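Local coordinates for LPXTG cell wall anchor domain-containing protein (Lactobacillus rhamnosus, PDB 7CBS) that serves as the basal pilin of SpaCBA pili, probably fixing the sortase-built fibre to the cell wall, and is atypically adhesive, at residues 71-76 with 93-98; 79-84 with 89-94; 122-127 with 135-140; 157-160 with 164-167. One frame throughout, in Å; residues are numbered along the deposited sequence.

Contact 1: 71-76 with 93-98; sequences YDVTAD and TTLSQD
Val73 overlaps Leu95 with its CG2 methyl, which lies 3.6 Å from Leu95 CD1; the two side chains reach toward each other and meet tip to tip. This buried contact lies in the Gram-positive pilin D1 domain, where strand 67-72 runs almost directly into helix 74-84 and helix 88-95 comes back beside it. Val73 occupies the N-cap position of the first helix, so the contact sits on the joint between sheet and helix.

A chi1 of -55° places CG1 of the valine beside the backbone N and leaves CG2 between N and the carbonyl carbon, facing the leucine. From the other side, Leu95 sends CD1 across the gap. The same methyl lies 3.7 Å from Val73 CB and also grazes the backbone of Asp76, in the first turn of the helix. Tyr100 touches both Val73 and Leu95 from a loop, while Phe77 and Val153 add further cover to the leucine. The carboxylate of Asp76 turns to another task: its OD2 is hydrogen-bonded to Tyr100 OH.

The start of the helix is held by an Asx turn. Asp72 OD1 accepts from the backbone N of Thr74, 3.1 Å away, with an N-H...O angle of 157°; this donor stands well above the carboxylate plane. Thr74 OG1, which is also hydrogen-bonded to Val134 N in strand 131-141, gives OD1 a second bond. It meets that oxygen nearly end-on to the C-O bond, with a short modelled separation of 2.5 Å between Thr74 OG1 and Asp72 OD1, whose exact length is doubtful.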
# COMPACT_ATOMS: atom_id res chain seq x y z
N TYR A 71 5.72 9.23 13.20
CA TYR A 71 5.17 10.59 13.46
C TYR A 71 5.12 11.37 12.15
O TYR A 71 6.03 11.22 11.33
CB TYR A 71 6.04 11.36 14.45
CG TYR A 71 6.32 10.66 15.76
CD1 TYR A 71 7.33 9.73 15.87
CD2 TYR A 71 5.58 10.95 16.89
CE1 TYR A 71 7.60 9.08 17.07
CE2 TYR A 71 5.84 10.33 18.10
CZ TYR A 71 6.85 9.39 18.19
OH TYR A 71 7.10 8.76 19.38
N ASP A 72 4.08 12.19 11.98
CA ASP A 72 3.94 13.20 10.90
C ASP A 72 4.77 14.43 11.28
O ASP A 72 4.40 15.08 12.27
CB ASP A 72 2.47 13.54 10.65
CG ASP A 72 2.23 14.71 9.71
OD1 ASP A 72 3.08 14.95 8.82
OD2 ASP A 72 1.19 15.39 9.88
N VAL A 73 5.84 14.73 10.53
CA VAL A 73 6.73 15.91 10.78
C VAL A 73 6.69 16.86 9.57
O VAL A 73 7.61 17.68 9.44
CB VAL A 73 8.18 15.47 11.10
CG1 VAL A 73 8.22 14.49 12.26
CG2 VAL A 73 8.90 14.87 9.89
N THR A 74 5.63 16.78 8.75
CA THR A 74 5.50 17.48 7.44
C THR A 74 5.68 19.00 7.61
O THR A 74 6.52 19.58 6.88
CB THR A 74 4.16 17.19 6.77
OG1 THR A 74 4.02 15.78 6.62
CG2 THR A 74 4.02 17.87 5.42
N ALA A 75 4.91 19.62 8.52
CA ALA A 75 4.86 21.09 8.72
C ALA A 75 6.20 21.59 9.25
O ALA A 75 6.71 22.59 8.69
CB ALA A 75 3.74 21.46 9.66
N ASP A 76 6.74 20.95 10.29
CA ASP A 76 8.05 21.30 10.90
C ASP A 76 9.16 21.11 9.86
O ASP A 76 10.05 21.98 9.78
CB ASP A 76 8.34 20.48 12.16
CG ASP A 76 7.47 20.87 13.35
OD1 ASP A 76 6.97 22.01 13.36
OD2 ASP A 76 7.28 20.02 14.25
N THR A 93 18.41 15.44 9.19
CA THR A 93 19.36 15.21 10.32
C THR A 93 18.85 15.93 11.57
O THR A 93 18.96 15.34 12.66
CB THR A 93 20.77 15.66 9.95
OG1 THR A 93 21.22 14.83 8.88
CG2 THR A 93 21.74 15.58 11.11
N THR A 94 18.33 17.15 11.43
CA THR A 94 17.81 17.98 12.55
C THR A 94 16.59 17.30 13.18
O THR A 94 16.54 17.22 14.43
CB THR A 94 17.50 19.41 12.08
OG1 THR A 94 18.74 20.02 11.69
CG2 THR A 94 16.83 20.26 13.14
N LEU A 95 15.65 16.82 12.36
CA LEU A 95 14.40 16.17 12.82
C LEU A 95 14.66 14.72 13.26
O LEU A 95 13.75 14.13 13.86
CB LEU A 95 13.35 16.21 11.70
CG LEU A 95 12.61 17.54 11.51
CD1 LEU A 95 11.40 17.32 10.62
CD2 LEU A 95 12.20 18.15 12.84
N SER A 96 15.84 14.17 12.95
CA SER A 96 16.28 12.81 13.36
C SER A 96 16.92 12.85 14.76
O SER A 96 17.16 11.76 15.31
CB SER A 96 17.22 12.21 12.35
OG SER A 96 16.54 11.82 11.17
N GLN A 97 17.19 14.04 15.30
CA GLN A 97 17.85 14.22 16.62
C GLN A 97 16.88 13.83 17.74
O GLN A 97 15.66 13.96 17.54
CB GLN A 97 18.32 15.67 16.80
CG GLN A 97 19.33 16.12 15.76
CD GLN A 97 20.49 15.17 15.61
OE1 GLN A 97 20.43 14.18 14.88
NE2 GLN A 97 21.58 15.47 16.30
N ASP A 98 17.42 13.38 18.88
CA ASP A 98 16.64 13.03 20.10
C ASP A 98 16.18 14.30 20.80
O ASP A 98 15.29 14.20 21.68
CB ASP A 98 17.46 12.13 21.04
CG ASP A 98 17.45 10.66 20.65
OD1 ASP A 98 16.81 10.32 19.64
OD2 ASP A 98 18.07 9.86 21.37

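Contact 2: 79-84 with 89-94; sequences QLVSKN and EVAQTT
Leu80 starts its approach at CB, 4.3 Å from the CB of Ala91, and the side chain then runs on until its CD1 methyl meets Thr94 CG2 at 4.0 Å. The leucine and threonine side chains cross obliquely, and the same CD1 also packs on Leu95 just beyond. Thr94 can offer a methyl here because its CG2 lies opposite the backbone N, whereas OG1 turns back to Val90 O at 2.9 Å. Thr94's own N reaches that carbonyl oxygen from the other face of its plane, so the hydroxyl is occupied within its own helix.

These two helices, 74-84 and 88-95, form a helical hairpin joined by a short turn. Their segments pass 9.2 Å apart at the axes, 133° between N-to-C directions, a splayed antiparallel pair. The close approach is made at Ala91, whose single methyl sits 3.5 Å from Val81 CG2; Phe77, from the preceding turn of the first helix, touches Ala91 too. At the end of helix 74-84, Asn84 slides past Val90 in the opposite direction, its ND2 lying 4.2 Å from Val90 CG1. Its OD1 turns into the connecting turn, where it accepts a hydrogen bond from Ala87 N.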
# COMPACT_ATOMS: atom_id res chain seq x y z
N GLN A 79 9.07 23.84 7.12
CA GLN A 79 9.36 25.11 7.84
C GLN A 79 10.88 25.22 8.02
O GLN A 79 11.41 26.33 7.84
CB GLN A 79 8.60 25.14 9.16
N LEU A 80 11.55 24.11 8.34
CA LEU A 80 13.02 24.03 8.57
C LEU A 80 13.75 24.22 7.23
O LEU A 80 14.72 25.00 7.19
CB LEU A 80 13.35 22.68 9.20
CG LEU A 80 13.30 22.64 10.72
CD1 LEU A 80 13.40 21.22 11.23
CD2 LEU A 80 14.40 23.50 11.31
N VAL A 81 13.29 23.52 6.19
CA VAL A 81 13.89 23.56 4.82
C VAL A 81 13.75 24.97 4.23
O VAL A 81 14.70 25.44 3.57
CB VAL A 81 13.26 22.49 3.91
CG1 VAL A 81 13.60 22.69 2.44
CG2 VAL A 81 13.67 21.09 4.35
N SER A 82 12.60 25.62 4.45
CA SER A 82 12.30 27.00 3.97
C SER A 82 13.17 28.02 4.71
O SER A 82 13.54 29.02 4.08
CB SER A 82 10.83 27.32 4.11
OG SER A 82 10.05 26.47 3.31
N LYS A 83 13.47 27.77 5.99
CA LYS A 83 14.32 28.64 6.84
C LYS A 83 15.79 28.53 6.42
O LYS A 83 16.47 29.58 6.39
CB LYS A 83 14.18 28.26 8.32
CG LYS A 83 13.15 29.03 9.13
CD LYS A 83 11.74 29.18 8.57
CE LYS A 83 10.65 29.07 9.61
NZ LYS A 83 10.91 29.91 10.81
N ASN A 84 16.28 27.31 6.12
CA ASN A 84 17.73 27.02 5.94
C ASN A 84 18.14 27.24 4.48
O ASN A 84 19.36 27.34 4.23
CB ASN A 84 18.11 25.64 6.47
CG ASN A 84 17.52 24.46 5.72
OD1 ASN A 84 17.22 24.56 4.53
ND2 ASN A 84 17.38 23.34 6.40
N GLU A 89 18.83 17.34 3.42
CA GLU A 89 19.65 16.44 4.27
C GLU A 89 19.79 17.04 5.68
O GLU A 89 19.63 16.29 6.65
CB GLU A 89 21.05 16.22 3.67
CG GLU A 89 21.14 16.34 2.16
CD GLU A 89 21.27 17.75 1.59
OE1 GLU A 89 22.19 18.49 2.01
OE2 GLU A 89 20.44 18.11 0.74
N VAL A 90 20.08 18.34 5.76
CA VAL A 90 20.29 19.09 7.04
C VAL A 90 19.01 19.01 7.87
O VAL A 90 19.12 18.82 9.10
CB VAL A 90 20.70 20.55 6.77
CG1 VAL A 90 20.69 21.40 8.04
CG2 VAL A 90 22.07 20.63 6.10
N ALA A 91 17.84 19.13 7.24
CA ALA A 91 16.50 19.11 7.88
C ALA A 91 16.15 17.67 8.30
O ALA A 91 15.52 17.51 9.37
CB ALA A 91 15.47 19.67 6.94
N GLN A 92 16.54 16.68 7.50
CA GLN A 92 16.38 15.24 7.83
C GLN A 92 17.18 14.92 9.10
O GLN A 92 16.65 14.21 9.96
CB GLN A 92 16.85 14.35 6.67
CG GLN A 92 15.83 14.22 5.56
CD GLN A 92 16.29 13.25 4.50
OE1 GLN A 92 17.23 13.51 3.76
NE2 GLN A 92 15.61 12.11 4.42
N THR A 93 18.41 15.44 9.19
CA THR A 93 19.36 15.21 10.32
C THR A 93 18.85 15.93 11.57
O THR A 93 18.96 15.34 12.66
CB THR A 93 20.77 15.66 9.95
OG1 THR A 93 21.22 14.83 8.88
CG2 THR A 93 21.74 15.58 11.11
N THR A 94 18.33 17.15 11.43
CA THR A 94 17.81 17.98 12.55
C THR A 94 16.59 17.30 13.18
O THR A 94 16.54 17.22 14.43
CB THR A 94 17.50 19.41 12.08
OG1 THR A 94 18.74 20.02 11.69
CG2 THR A 94 16.83 20.26 13.14

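Contact 3: 122-127 with 135-140; sequences GDLPLR and YLFKET. With MG (magnesium ion), chain I.
Leu124 and Pro125 make the touches on 135-140, and just ahead of them Asp123 faces the metal. Its OD1 binds the magnesium ion at 2.0 Å, alongside three waters; Thr28 of the same chain and Asp123 of the second subunit also bind this ion, so the site bridges two copies of the protein. Leu124 holds CG anti to its carbonyl carbon (chi1 -77°), which sends its two methyls to the two rings: CD2 lies over one face of the Tyr135 ring, 4.1 Å above its plane and offset toward the rim, while CD1 comes to the edge of the Phe137 ring, 3.8 Å from CZ.

Pro125 follows with its carbonyl. Pro125 O sits at the edge of the tyrosine ring, in its plane, and accepts a hydrogen bond from Tyr135 OH; the modelled 2.5 Å between these oxygens is very short, and its exact length is doubtful. The proline ring stands across the phenol, with Pro125 CD 3.4 Å from Tyr135 OH. Leu126 turns away, onto Val29 of strand 28-34.

The two segments belong to the beta hairpin of strands 118-128 and 131-141. Around it, Val31 of strand 28-34 packs on Leu124 and Phe137, Val70 of strand 67-72 on both aromatic rings, and Val154 of strand 152-155 on Phe137.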
# COMPACT_ATOMS: atom_id res chain seq x y z
N GLY A 122 1.08 0.40 6.93
CA GLY A 122 0.24 0.42 5.71
C GLY A 122 -0.55 1.71 5.60
O GLY A 122 -0.92 2.26 6.66
N ASP A 123 -0.78 2.17 4.37
CA ASP A 123 -1.62 3.35 4.03
C ASP A 123 -1.13 4.60 4.78
O ASP A 123 -1.97 5.29 5.38
CB ASP A 123 -3.09 3.03 4.30
CG ASP A 123 -3.60 1.88 3.45
OD1 ASP A 123 -3.11 1.74 2.31
OD2 ASP A 123 -4.46 1.12 3.95
N LEU A 124 0.17 4.88 4.73
CA LEU A 124 0.73 6.21 5.09
C LEU A 124 0.41 7.17 3.95
O LEU A 124 0.81 6.91 2.82
CB LEU A 124 2.24 6.11 5.32
CG LEU A 124 2.68 5.50 6.66
CD1 LEU A 124 4.19 5.43 6.75
CD2 LEU A 124 2.12 6.28 7.83
N PRO A 125 -0.36 8.26 4.20
CA PRO A 125 -0.59 9.29 3.19
C PRO A 125 0.68 9.87 2.55
O PRO A 125 1.64 10.11 3.26
CB PRO A 125 -1.33 10.39 3.97
CG PRO A 125 -2.09 9.60 5.03
CD PRO A 125 -1.11 8.52 5.44
N LEU A 126 0.65 10.07 1.23
CA LEU A 126 1.75 10.70 0.46
C LEU A 126 1.75 12.22 0.72
O LEU A 126 2.83 12.83 0.61
CB LEU A 126 1.56 10.40 -1.03
CG LEU A 126 1.89 8.97 -1.45
CD1 LEU A 126 1.46 8.74 -2.92
CD2 LEU A 126 3.38 8.67 -1.22
N ARG A 127 0.59 12.79 1.06
CA ARG A 127 0.41 14.24 1.29
C ARG A 127 -0.26 14.47 2.65
O ARG A 127 -1.17 13.69 3.00
CB ARG A 127 -0.44 14.86 0.17
N TYR A 135 7.74 11.76 7.36
CA TYR A 135 7.50 10.87 8.53
C TYR A 135 8.82 10.64 9.27
O TYR A 135 9.87 10.49 8.61
CB TYR A 135 6.85 9.56 8.06
CG TYR A 135 5.49 9.76 7.43
CD1 TYR A 135 4.38 10.06 8.20
CD2 TYR A 135 5.33 9.68 6.05
CE1 TYR A 135 3.14 10.29 7.62
CE2 TYR A 135 4.09 9.90 5.46
CZ TYR A 135 3.00 10.20 6.25
OH TYR A 135 1.77 10.40 5.69
N LEU A 136 8.76 10.68 10.61
CA LEU A 136 9.86 10.33 11.54
C LEU A 136 9.59 8.94 12.11
O LEU A 136 8.49 8.72 12.65
CB LEU A 136 9.92 11.38 12.66
CG LEU A 136 10.79 11.02 13.86
CD1 LEU A 136 12.24 10.84 13.44
CD2 LEU A 136 10.67 12.09 14.94
N PHE A 137 10.57 8.03 12.01
CA PHE A 137 10.48 6.62 12.48
C PHE A 137 11.46 6.40 13.63
O PHE A 137 12.68 6.36 13.38
CB PHE A 137 10.75 5.66 11.31
CG PHE A 137 9.66 5.61 10.27
CD1 PHE A 137 8.54 4.82 10.47
CD2 PHE A 137 9.75 6.34 9.10
CE1 PHE A 137 7.54 4.76 9.51
CE2 PHE A 137 8.74 6.28 8.15
CZ PHE A 137 7.64 5.50 8.36
N LYS A 138 10.94 6.28 14.86
CA LYS A 138 11.73 6.08 16.11
C LYS A 138 11.48 4.69 16.68
O LYS A 138 10.33 4.20 16.56
CB LYS A 138 11.35 7.12 17.17
CG LYS A 138 11.48 8.58 16.75
CD LYS A 138 11.05 9.54 17.85
CE LYS A 138 11.87 9.45 19.12
NZ LYS A 138 11.43 10.46 20.11
N GLU A 139 12.51 4.08 17.27
CA GLU A 139 12.41 2.87 18.13
C GLU A 139 12.12 3.35 19.56
O GLU A 139 13.02 3.94 20.17
CB GLU A 139 13.70 2.05 18.07
CG GLU A 139 13.69 0.83 18.97
CD GLU A 139 15.00 0.06 19.01
OE1 GLU A 139 15.56 -0.21 17.93
OE2 GLU A 139 15.46 -0.27 20.12
N THR A 140 10.90 3.10 20.05
CA THR A 140 10.37 3.64 21.34
C THR A 140 10.33 2.55 22.41
O THR A 140 10.04 2.89 23.57
CB THR A 140 8.99 4.28 21.14
OG1 THR A 140 8.17 3.31 20.49
CG2 THR A 140 9.05 5.55 20.32
MG MG I . -2.46 2.44 0.59
O HOH W 1 -1.93 2.29 -1.47
O HOH W 2 -0.39 2.02 0.69
O HOH W 3 -2.52 0.37 0.05

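Contact 4: 157-160 with 164-167; sequences SSNL and NQSR
Asn159 and Asn164 meet amide to amide where the short helix 158-161 of the pilin D1 domain gives way to the loop leading into strand 167-170. Asn164 ND2 donates to Asn159 OD1 at 2.9 Å, with an N-H...O angle of 146°. The donor lies above the carbonyl plane of Asn159, and the two amide planes are only 31° apart although the side chains cross at about a right angle. Asn159 is set for this by its first torsion, which carries CG opposite the backbone N (chi1 -177°).

A second link joins the same residues through the backbone: Asn164 N donates to Asn159 O, a weak bond at 3.5 Å. Within the helix, Leu160 N is likewise weakly bonded to Ser157 O. Further along the loop the polar groups find partners in the second subunit: Ser166 OG is hydrogen-bonded to Arg167 NE of that subunit, and Arg167 NH2 to Gly163 O of that subunit, placing this turn at the dimer contact.

Next to the asparagine pair, Leu160 packs along the Gln165 side chain. Leu160, which also rests on Leu126, brings CD2 to 3.7 Å from Gln165 CB, and the same methyl lies 3.8 Å from Gln165 OE1.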
# COMPACT_ATOMS: atom_id res chain seq x y z
N SER A 157 8.93 11.88 -1.70
CA SER A 157 9.53 12.60 -2.86
C SER A 157 8.68 12.40 -4.12
O SER A 157 7.70 11.64 -4.07
CB SER A 157 10.95 12.16 -3.08
OG SER A 157 11.04 10.75 -3.11
N SER A 158 9.05 13.08 -5.20
CA SER A 158 8.35 13.09 -6.52
C SER A 158 8.02 11.66 -6.97
O SER A 158 6.87 11.43 -7.36
CB SER A 158 9.14 13.85 -7.56
OG SER A 158 9.56 13.03 -8.65
N ASN A 159 9.01 10.76 -6.93
CA ASN A 159 8.89 9.34 -7.39
C ASN A 159 7.72 8.66 -6.67
O ASN A 159 6.97 7.92 -7.34
CB ASN A 159 10.19 8.57 -7.16
CG ASN A 159 10.13 7.15 -7.68
OD1 ASN A 159 9.89 6.93 -8.87
ND2 ASN A 159 10.35 6.18 -6.81
N LEU A 160 7.58 8.91 -5.37
CA LEU A 160 6.54 8.31 -4.50
C LEU A 160 5.19 9.00 -4.75
O LEU A 160 4.16 8.28 -4.77
CB LEU A 160 6.97 8.44 -3.03
CG LEU A 160 8.14 7.54 -2.62
CD1 LEU A 160 8.79 8.04 -1.34
CD2 LEU A 160 7.66 6.11 -2.46
N ASN A 164 5.09 5.14 -8.24
CA ASN A 164 6.04 4.16 -8.84
C ASN A 164 6.39 3.08 -7.80
O ASN A 164 6.71 1.96 -8.22
CB ASN A 164 7.30 4.87 -9.37
CG ASN A 164 7.02 5.70 -10.60
OD1 ASN A 164 6.31 5.26 -11.50
ND2 ASN A 164 7.59 6.89 -10.66
N GLN A 165 6.32 3.41 -6.51
CA GLN A 165 6.59 2.48 -5.38
C GLN A 165 5.32 2.32 -4.53
O GLN A 165 4.82 3.34 -4.00
CB GLN A 165 7.73 3.01 -4.51
CG GLN A 165 9.09 2.44 -4.85
CD GLN A 165 10.00 2.43 -3.64
OE1 GLN A 165 10.27 3.46 -3.03
NE2 GLN A 165 10.48 1.25 -3.28
N SER A 166 4.83 1.08 -4.40
CA SER A 166 3.72 0.70 -3.49
C SER A 166 4.26 0.46 -2.07
O SER A 166 3.47 0.62 -1.13
CB SER A 166 2.98 -0.50 -4.01
OG SER A 166 2.08 -0.11 -5.03
N ARG A 167 5.54 0.11 -1.95
CA ARG A 167 6.21 -0.19 -0.66
C ARG A 167 7.60 0.46 -0.61
O ARG A 167 8.32 0.39 -1.62
CB ARG A 167 6.33 -1.71 -0.46
CG ARG A 167 6.97 -2.11 0.86
CD ARG A 167 6.88 -3.59 1.13
NE ARG A 167 5.52 -4.03 1.43
CZ ARG A 167 5.20 -5.23 1.91
NH1 ARG A 167 6.15 -6.12 2.18
NH2 ARG A 167 3.94 -5.52 2.16

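From the N terminus, contact 1 opens first, where strand 67-72 gives way to helix 74-84, and closes a mostly helical loop at the end of helix 88-95. Contact 2 sits within that span, closing the shorter helical hairpin, and the two end on shared residues Thr93 and Thr94; Leu80 and Leu95 join them directly. Contact 3 follows as a beta hairpin and contact 4 as a tight turn before strand 167-170; no two loops cross. Tyr71 pairs with Leu136 in the sheet, so the helical pair of contacts 1 and 2 is tied to contact 3. Leu126 touches the backbone of Leu160, bringing contact 4 against the same hairpin.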